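Local coordinates for protein putative L-alanine-DL-glutamate epimerase (Burkholderia xenovorans, PDB 3GO2) that probably acts as a racemase or epimerase of the mandelate racemase/muconate lactonizing enzyme family and binds magnesium, at residues V8-C13 / A48-L53; D247-Q252 / C268-G273; H263-C268 / A285-I290. One frame throughout, in Å; residues are numbered along the deposited sequence.

How the contacts relate
Contact 1 lies near the surface, in the region assigned to the N-terminal domain of the family, and joins an edge strand of a three-stranded antiparallel sheet to a helix through one direct hydrogen bond and several waters. Contacts 2 and 3 are buried and sit in the barrel domain, their centres about 10 Å apart, whereas contact 1 has its centre about 26 Å from that of contact 2. Contacts 2 and 3 share C268, where strand 265-267 runs into the loop before helix 273-282. In contact 3 the strands pair by backbone hydrogen bonds; one step on, in contact 2, the chemistry turns to carboxylates, waters and magnesium. E269 CB packs on I290 CG2 at 3.5 Å.

Contact 1 of 3, residues V8-C13 / A48-L53; sequences VDTLCC and AVIEQL
E51 OE2 is gripped from two directions: the hydroxyl of T10 donates to it, OG1 to OE2 2.8 Å, and water 3 lies at hydrogen-bonding distance, 2.8 Å from OE2. The hydroxyl comes in on the anti lone pair, the one turned away from the other carboxylate oxygen. Water 3 in turn accepts from the backbone N of T10 at 2.9 Å, which ties the same residue to the carboxylate twice, once directly and once through water. The glutamate gets there by a bend at chi2 (-66°), which folds its chain back so that the acid group reaches the strand although its CB does not point that way. Water 2 links the other oxygen, E51 OE1, at 2.8 Å, with V8 O. Water 1 bridges the two backbones, donating to V8 O and, at 2.9 Å, to E51 O. This belongs to the alpha+beta N-terminal domain of the enolase superfamily: strand 5-14, at one edge of an antiparallel three-stranded sheet, runs nearly antiparallel to helix 46-57, with 163° between the directions of the short segments. Beside the polar part lies an apolar one. T10 turns its methyl toward the helix, where CG2 meets CG2 of I50 at 3.5 Å, the two side chains passing at a slant. CG1 of V8 stands farther off, 4.4 Å from the same I50 methyl. I50 also packs against A90 and I91 of helix 82-103, while D9 and L11 bond through their backbones to K24 and F22 of strand 19-27.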
loop_
_atom_site.group_PDB
_atom_site.type_symbol
_atom_site.label_atom_id
_atom_site.label_comp_id
_atom_site.label_asym_id
_atom_site.label_seq_id
_atom_site.Cartn_x
_atom_site.Cartn_y
_atom_site.Cartn_z
ATOM N N VAL A 8 -48.881 8.817 2.383
ATOM C CA VAL A 8 -47.780 8.479 3.277
ATOM C C VAL A 8 -47.921 9.374 4.495
ATOM O O VAL A 8 -47.835 10.608 4.377
ATOM C CB VAL A 8 -46.395 8.701 2.627
ATOM C CG1 VAL A 8 -45.285 8.320 3.626
ATOM C CG2 VAL A 8 -46.281 7.920 1.309
ATOM N N ASP A 9 -48.210 8.749 5.637
ATOM C CA ASP A 9 -48.440 9.426 6.911
ATOM C C ASP A 9 -47.421 8.965 7.941
ATOM O O ASP A 9 -46.875 7.858 7.836
ATOM C CB ASP A 9 -49.830 9.078 7.432
ATOM C CG ASP A 9 -50.948 9.459 6.470
ATOM O OD1 ASP A 9 -50.988 10.633 6.060
ATOM O OD2 ASP A 9 -51.779 8.573 6.144
ATOM N N THR A 10 -47.169 9.798 8.949
ATOM C CA THR A 10 -46.328 9.381 10.066
ATOM C C THR A 10 -47.119 9.474 11.349
ATOM O O THR A 10 -47.998 10.340 11.474
ATOM C CB THR A 10 -45.036 10.246 10.190
ATOM O OG1 THR A 10 -45.387 11.623 10.324
ATOM C CG2 THR A 10 -44.127 10.073 8.958
ATOM N N LEU A 11 -46.825 8.576 12.282
ATOM C CA LEU A 11 -47.478 8.520 13.583
ATOM C C LEU A 11 -46.435 8.402 14.676
ATOM O O LEU A 11 -45.324 7.932 14.443
ATOM C CB LEU A 11 -48.432 7.321 13.676
ATOM C CG LEU A 11 -49.652 7.217 12.751
ATOM C CD1 LEU A 11 -49.323 7.094 11.236
ATOM C CD2 LEU A 11 -50.493 6.003 13.188
ATOM N N CYS A 12 -46.794 8.804 15.881
ATOM C CA CYS A 12 -45.848 8.771 17.014
ATOM C C CYS A 12 -46.596 8.444 18.303
ATOM O O CYS A 12 -47.726 8.878 18.485
ATOM C CB CYS A 12 -45.146 10.125 17.094
ATOM S SG CYS A 12 -43.900 10.269 18.379
ATOM N N CYS A 13 -45.998 7.633 19.181
ATOM C CA CYS A 13 -46.597 7.355 20.473
ATOM C C CYS A 13 -45.553 7.262 21.564
ATOM O O CYS A 13 -44.349 7.076 21.314
ATOM C CB CYS A 13 -47.438 6.078 20.412
ATOM S SG CYS A 13 -46.479 4.543 20.304
ATOM N N ALA A 48 -39.411 14.828 9.602
ATOM C CA ALA A 48 -39.474 15.910 8.625
ATOM C C ALA A 48 -39.023 15.468 7.247
ATOM O O ALA A 48 -39.591 15.871 6.234
ATOM C CB ALA A 48 -38.659 17.108 9.103
ATOM N N VAL A 49 -37.971 14.654 7.205
ATOM C CA VAL A 49 -37.507 14.051 5.960
ATOM C C VAL A 49 -38.591 13.210 5.302
ATOM O O VAL A 49 -38.876 13.338 4.104
ATOM C CB VAL A 49 -36.226 13.165 6.195
ATOM C CG1 VAL A 49 -35.831 12.456 4.910
ATOM C CG2 VAL A 49 -35.072 14.032 6.748
ATOM N N ILE A 50 -39.189 12.325 6.087
ATOM C CA ILE A 50 -40.227 11.428 5.575
ATOM C C ILE A 50 -41.413 12.217 5.041
ATOM O O ILE A 50 -41.940 11.923 3.970
ATOM C CB ILE A 50 -40.706 10.467 6.677
ATOM C CG1 ILE A 50 -39.579 9.495 7.018
ATOM C CG2 ILE A 50 -41.962 9.687 6.223
ATOM C CD1 ILE A 50 -39.778 8.783 8.371
ATOM N N GLU A 51 -41.808 13.238 5.764
ATOM C CA GLU A 51 -42.935 14.064 5.298
ATOM C C GLU A 51 -42.688 14.698 3.938
ATOM O O GLU A 51 -43.600 14.774 3.124
ATOM C CB GLU A 51 -43.296 15.129 6.350
ATOM C CG GLU A 51 -44.025 14.547 7.574
ATOM C CD GLU A 51 -45.439 13.984 7.262
ATOM O OE1 GLU A 51 -46.087 14.445 6.306
ATOM O OE2 GLU A 51 -45.922 13.088 7.985
ATOM N N GLN A 52 -41.463 15.153 3.684
ATOM C CA GLN A 52 -41.101 15.727 2.366
ATOM C C GLN A 52 -41.010 14.654 1.294
ATOM O O GLN A 52 -41.571 14.784 0.207
ATOM C CB GLN A 52 -39.755 16.449 2.453
ATOM C CG GLN A 52 -39.848 17.721 3.185
ATOM C CD GLN A 52 -40.718 18.696 2.432
ATOM O OE1 GLN A 52 -40.328 19.172 1.378
ATOM N NE2 GLN A 52 -41.921 18.950 2.940
ATOM N N LEU A 53 -40.277 13.587 1.579
ATOM C CA LEU A 53 -40.116 12.510 0.605
ATOM C C LEU A 53 -41.409 11.779 0.268
ATOM O O LEU A 53 -41.625 11.383 -0.889
ATOM C CB LEU A 53 -39.056 11.505 1.079
ATOM C CG LEU A 53 -37.637 12.044 0.980
ATOM C CD1 LEU A 53 -36.650 11.038 1.565
ATOM C CD2 LEU A 53 -37.275 12.362 -0.487
HETATM O O HOH W 1 -45.549 12.620 3.152
HETATM O O HOH W 2 -48.507 13.089 5.827
HETATM O O HOH W 3 -48.493 12.381 8.682
#

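Contact 2 of 3, residues D247-Q252 / C268-G273; sequences DSYSPQ and CETLFG. With MG (magnesium ion), chain C; MG (magnesium ion), chain B.
The metal-bearing loops at the ends of two neighbouring barrel strands meet here, D247 and Y249 following strand 243-245 and E269 and T270 following strand 265-267. Y249 OH and T270 O bind one magnesium ion together, OH at 2.5 Å with the ion at the edge of the phenol ring and in its plane. Waters 8 and 9 also bind this ion, and P78 O of a second subunit is a further ligand, so the site bridges two chains. T270 OG1 gives only a weak hydrogen bond to Y249 OH (3.3 Å), the two side chains crossing at about a right angle. CD2 of L271 lies at the ring edge, 4.1 Å from Y249 CE1. In the modified TIM barrel of this superfamily, (beta/alpha)7beta, the metal carboxylates stand at the C-terminal ends of successive strands, and E269 is one of them: with D219 and E245 it forms a second magnesium site, its OE2 at 2.6 Å from the ion. Its CG is swung between backbone N and carbonyl carbon (chi1 78°) and the chain is extended beyond, which carries the acid group out to the metal. D247 is a second-shell acid. Its OD1 receives protons from water 4 and, at 2.7 Å, from water 5, and these waters accept from the backbone N of T270 and of E269. Its OD2 lies 2.6 Å from water 6, a ligand of the ion, and probably accepts from it. D247 OD2 and E269 OE1 approach to 3.7 Å, their carboxylate planes 39° apart; the nearby magnesium probably eases the repulsion.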
loop_
_atom_site.group_PDB
_atom_site.type_symbol
_atom_site.label_atom_id
_atom_site.label_comp_id
_atom_site.label_asym_id
_atom_site.label_seq_id
_atom_site.Cartn_x
_atom_site.Cartn_y
_atom_site.Cartn_z
ATOM N N ASP A 247 -18.374 1.350 18.225
ATOM C CA ASP A 247 -18.724 2.222 17.119
ATOM C C ASP A 247 -17.599 3.234 16.932
ATOM O O ASP A 247 -17.059 3.769 17.891
ATOM C CB ASP A 247 -20.060 2.901 17.369
ATOM C CG ASP A 247 -21.174 1.921 17.438
ATOM O OD1 ASP A 247 -21.376 1.187 16.443
ATOM O OD2 ASP A 247 -21.827 1.868 18.498
ATOM N N SER A 248 -17.251 3.488 15.678
ATOM C CA SER A 248 -16.132 4.351 15.341
ATOM C C SER A 248 -16.300 4.883 13.944
ATOM O O SER A 248 -16.732 4.144 13.035
ATOM C CB SER A 248 -14.842 3.524 15.389
ATOM O OG SER A 248 -13.714 4.329 15.081
ATOM N N TYR A 249 -15.872 6.135 13.745
ATOM C CA TYR A 249 -15.761 6.706 12.422
ATOM C C TYR A 249 -14.297 6.736 11.924
ATOM O O TYR A 249 -13.957 7.472 10.989
ATOM C CB TYR A 249 -16.374 8.096 12.444
ATOM C CG TYR A 249 -17.875 8.074 12.679
ATOM C CD1 TYR A 249 -18.689 7.296 11.888
ATOM C CD2 TYR A 249 -18.471 8.846 13.682
ATOM C CE1 TYR A 249 -20.052 7.270 12.057
ATOM C CE2 TYR A 249 -19.859 8.831 13.853
ATOM C CZ TYR A 249 -20.633 8.038 13.025
ATOM O OH TYR A 249 -22.002 7.985 13.152
ATOM N N SER A 250 -13.454 5.932 12.557
ATOM C CA SER A 250 -12.077 5.727 12.133
ATOM C C SER A 250 -11.817 4.263 11.761
ATOM O O SER A 250 -11.494 3.449 12.637
ATOM C CB SER A 250 -11.109 6.105 13.239
ATOM O OG SER A 250 -9.757 5.854 12.791
ATOM N N PRO A 251 -11.937 3.925 10.478
ATOM C CA PRO A 251 -11.650 2.550 10.087
ATOM C C PRO A 251 -10.227 2.169 10.483
ATOM O O PRO A 251 -10.002 1.053 10.938
ATOM C CB PRO A 251 -11.827 2.548 8.561
ATOM C CG PRO A 251 -12.708 3.713 8.296
ATOM C CD PRO A 251 -12.471 4.721 9.361
ATOM N N GLN A 252 -9.265 3.088 10.327
ATOM C CA GLN A 252 -7.865 2.780 10.708
ATOM C C GLN A 252 -7.729 2.521 12.223
ATOM O O GLN A 252 -7.076 1.561 12.649
ATOM C CB GLN A 252 -6.924 3.912 10.218
ATOM C CG GLN A 252 -5.507 3.841 10.681
ATOM C CD GLN A 252 -4.686 5.116 10.341
ATOM O OE1 GLN A 252 -5.038 5.895 9.455
ATOM N NE2 GLN A 252 -3.619 5.331 11.086
ATOM N N CYS A 268 -20.465 -1.039 13.320
ATOM C CA CYS A 268 -21.107 -0.592 12.072
ATOM C C CYS A 268 -22.598 -0.284 12.191
ATOM O O CYS A 268 -23.195 0.065 11.170
ATOM C CB CYS A 268 -20.886 -1.537 10.906
ATOM S SG CYS A 268 -19.169 -2.030 10.621
ATOM N N GLU A 269 -23.184 -0.369 13.392
ATOM C CA GLU A 269 -24.627 -0.203 13.533
ATOM C C GLU A 269 -25.136 1.175 13.144
ATOM O O GLU A 269 -26.349 1.350 12.978
ATOM C CB GLU A 269 -25.090 -0.523 14.961
ATOM C CG GLU A 269 -24.841 0.571 15.982
ATOM C CD GLU A 269 -25.254 0.168 17.371
ATOM O OE1 GLU A 269 -25.384 1.061 18.200
ATOM O OE2 GLU A 269 -25.481 -1.015 17.627
ATOM N N THR A 270 -24.232 2.145 12.998
ATOM C CA THR A 270 -24.624 3.501 12.698
ATOM C C THR A 270 -24.337 3.884 11.252
ATOM O O THR A 270 -24.437 5.072 10.915
ATOM C CB THR A 270 -24.015 4.542 13.662
ATOM O OG1 THR A 270 -22.625 4.751 13.377
ATOM C CG2 THR A 270 -24.223 4.127 15.111
ATOM N N LEU A 271 -23.954 2.913 10.428
ATOM C CA LEU A 271 -23.501 3.187 9.063
ATOM C C LEU A 271 -24.583 2.887 8.011
ATOM O O LEU A 271 -25.460 2.024 8.210
ATOM C CB LEU A 271 -22.271 2.353 8.748
ATOM C CG LEU A 271 -21.071 2.481 9.662
ATOM C CD1 LEU A 271 -19.908 1.587 9.133
ATOM C CD2 LEU A 271 -20.645 3.937 9.809
ATOM N N PHE A 272 -24.455 3.566 6.881
ATOM C CA PHE A 272 -25.406 3.505 5.772
ATOM C C PHE A 272 -24.756 3.066 4.453
ATOM O O PHE A 272 -23.837 3.711 3.955
ATOM C CB PHE A 272 -26.057 4.876 5.539
ATOM C CG PHE A 272 -26.850 5.376 6.694
ATOM C CD1 PHE A 272 -28.223 5.203 6.744
ATOM C CD2 PHE A 272 -26.235 6.064 7.724
ATOM C CE1 PHE A 272 -28.946 5.687 7.817
ATOM C CE2 PHE A 272 -26.952 6.538 8.780
ATOM C CZ PHE A 272 -28.313 6.348 8.826
ATOM N N GLY A 273 -25.300 2.001 3.877
ATOM C CA GLY A 273 -24.955 1.534 2.550
ATOM C C GLY A 273 -23.621 0.845 2.459
ATOM O O GLY A 273 -22.771 0.984 3.316
HETATM MG MG MG C . -23.604 7.213 11.459
HETATM MG MG MG B . -25.045 -1.010 20.160
HETATM O O HOH W 4 -21.270 2.290 13.860
HETATM O O HOH W 5 -22.137 -1.364 16.086
HETATM O O HOH W 6 -22.856 -0.241 19.618
HETATM O O HOH W 7 -25.931 0.438 20.723
HETATM O O HOH W 8 -24.606 8.959 10.216
HETATM O O HOH W 9 -22.147 7.223 9.399
#

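Contact 3 of 3, residues H263-C268 / A285-I290; sequences HPISSC and AVDVAI
D287 reaches across to the start of strand 265-267: its CB lies 3.4 Å from I265 O, its CG passes over P264 CA, and its OD2 accepts from I265 N at 2.9 Å. That N-H points almost straight at the oxygen (171°) but meets it from above the carboxylate, 37° out of its plane. With CG anti to the carbonyl carbon, the acid group is laid against P264 and I265. Water 10 bridges D287 OD2 and H263 O, and OD2 also forms a salt bridge with R258 of helix 251-259; a buried charge is thus met by cation, amide and water together. I265 O receives two backbone amides, D287 N at 2.8 Å and V288 N at 3.1 Å. Strands 265-267 and 288-291 with helix 273-282 between them make a beta-alpha-beta unit of the barrel, and the strands run parallel, 25° between their segment directions. S267 brackets A289, its N donating to V288 O and its O accepting from I290 N at 2.7 Å. Side chains alternate between the two faces of the sheet. Next to V288 on one face, S266 touches the tip of I290, OG to CD1 3.6 Å, and both S266 and V288 also rest on W243. The other face carries S267 and A289; there S267 CB presses on V286 CG1 at 3.6 Å, while its hydroxyl bonds to I246 O. The sulfur of C268 sits by the same V286 methyl, with A289 CB a little farther off, and F277 of helix 273-282 touches C268 too.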
loop_
_atom_site.group_PDB
_atom_site.type_symbol
_atom_site.label_atom_id
_atom_site.label_comp_id
_atom_site.label_asym_id
_atom_site.label_seq_id
_atom_site.Cartn_x
_atom_site.Cartn_y
_atom_site.Cartn_z
ATOM N N HIS A 263 -10.701 -10.624 21.732
ATOM C CA HIS A 263 -12.133 -10.839 21.582
ATOM C C HIS A 263 -12.634 -10.466 20.197
ATOM O O HIS A 263 -12.096 -9.576 19.561
ATOM C CB HIS A 263 -12.889 -9.946 22.550
ATOM C CG HIS A 263 -12.434 -10.075 23.965
ATOM N ND1 HIS A 263 -12.462 -11.272 24.631
ATOM C CD2 HIS A 263 -11.925 -9.166 24.829
ATOM C CE1 HIS A 263 -11.997 -11.097 25.859
ATOM N NE2 HIS A 263 -11.658 -9.834 26.003
ATOM N N PRO A 264 -13.716 -11.099 19.754
ATOM C CA PRO A 264 -14.335 -10.660 18.501
ATOM C C PRO A 264 -14.810 -9.219 18.622
ATOM O O PRO A 264 -15.359 -8.846 19.666
ATOM C CB PRO A 264 -15.523 -11.638 18.318
ATOM C CG PRO A 264 -15.147 -12.830 19.197
ATOM C CD PRO A 264 -14.389 -12.274 20.340
ATOM N N ILE A 265 -14.597 -8.423 17.578
ATOM C CA ILE A 265 -15.034 -7.016 17.556
ATOM C C ILE A 265 -16.189 -6.866 16.603
ATOM O O ILE A 265 -16.149 -7.335 15.449
ATOM C CB ILE A 265 -13.892 -6.077 17.105
ATOM C CG1 ILE A 265 -12.718 -6.161 18.083
ATOM C CG2 ILE A 265 -14.364 -4.624 16.946
ATOM C CD1 ILE A 265 -13.031 -5.765 19.498
ATOM N N SER A 266 -17.252 -6.241 17.079
ATOM C CA SER A 266 -18.370 -5.895 16.222
ATOM C C SER A 266 -18.493 -4.385 16.105
ATOM O O SER A 266 -18.077 -3.639 16.999
ATOM C CB SER A 266 -19.647 -6.503 16.769
ATOM O OG SER A 266 -19.969 -5.936 18.003
ATOM N N SER A 267 -19.037 -3.927 14.993
ATOM C CA SER A 267 -19.222 -2.498 14.763
ATOM C C SER A 267 -20.235 -2.295 13.651
ATOM O O SER A 267 -20.790 -3.250 13.118
ATOM C CB SER A 267 -17.884 -1.826 14.386
ATOM O OG SER A 267 -17.938 -0.414 14.512
ATOM N N CYS A 268 -20.465 -1.039 13.320
ATOM C CA CYS A 268 -21.107 -0.592 12.072
ATOM C C CYS A 268 -22.598 -0.284 12.191
ATOM O O CYS A 268 -23.195 0.065 11.170
ATOM C CB CYS A 268 -20.886 -1.537 10.906
ATOM S SG CYS A 268 -19.169 -2.030 10.621
ATOM N N ALA A 285 -11.383 -4.265 9.900
ATOM C CA ALA A 285 -11.703 -3.647 11.176
ATOM C C ALA A 285 -12.673 -4.466 12.038
ATOM O O ALA A 285 -12.765 -4.201 13.241
ATOM C CB ALA A 285 -12.293 -2.215 10.961
ATOM N N VAL A 286 -13.414 -5.413 11.455
ATOM C CA VAL A 286 -14.469 -6.115 12.231
ATOM C C VAL A 286 -14.500 -7.635 12.085
ATOM O O VAL A 286 -14.230 -8.191 11.015
ATOM C CB VAL A 286 -15.893 -5.579 11.939
ATOM C CG1 VAL A 286 -15.995 -4.076 12.281
ATOM C CG2 VAL A 286 -16.293 -5.854 10.519
ATOM N N ASP A 287 -14.830 -8.306 13.184
ATOM C CA ASP A 287 -15.280 -9.684 13.099
ATOM C C ASP A 287 -16.730 -9.772 12.608
ATOM O O ASP A 287 -17.069 -10.636 11.774
ATOM C CB ASP A 287 -15.155 -10.379 14.447
ATOM C CG ASP A 287 -13.722 -10.579 14.859
ATOM O OD1 ASP A 287 -13.159 -11.634 14.528
ATOM O OD2 ASP A 287 -13.122 -9.668 15.476
ATOM N N VAL A 288 -17.589 -8.935 13.181
ATOM C CA VAL A 288 -19.034 -8.940 12.887
ATOM C C VAL A 288 -19.500 -7.556 12.503
ATOM O O VAL A 288 -19.117 -6.585 13.152
ATOM C CB VAL A 288 -19.813 -9.410 14.110
ATOM C CG1 VAL A 288 -21.330 -9.322 13.867
ATOM C CG2 VAL A 288 -19.384 -10.848 14.491
ATOM N N ALA A 289 -20.310 -7.462 11.451
ATOM C CA ALA A 289 -20.897 -6.196 11.045
ATOM C C ALA A 289 -22.341 -6.107 11.494
ATOM O O ALA A 289 -23.158 -6.956 11.126
ATOM C CB ALA A 289 -20.757 -5.984 9.529
ATOM N N ILE A 290 -22.640 -5.126 12.344
ATOM C CA ILE A 290 -24.005 -4.856 12.769
ATOM C C ILE A 290 -24.661 -3.956 11.731
ATOM O O ILE A 290 -24.092 -2.924 11.364
ATOM C CB ILE A 290 -24.046 -4.236 14.171
ATOM C CG1 ILE A 290 -23.414 -5.222 15.174
ATOM C CG2 ILE A 290 -25.506 -3.940 14.573
ATOM C CD1 ILE A 290 -22.937 -4.547 16.434
HETATM O O HOH W 10 -11.034 -10.413 17.052
#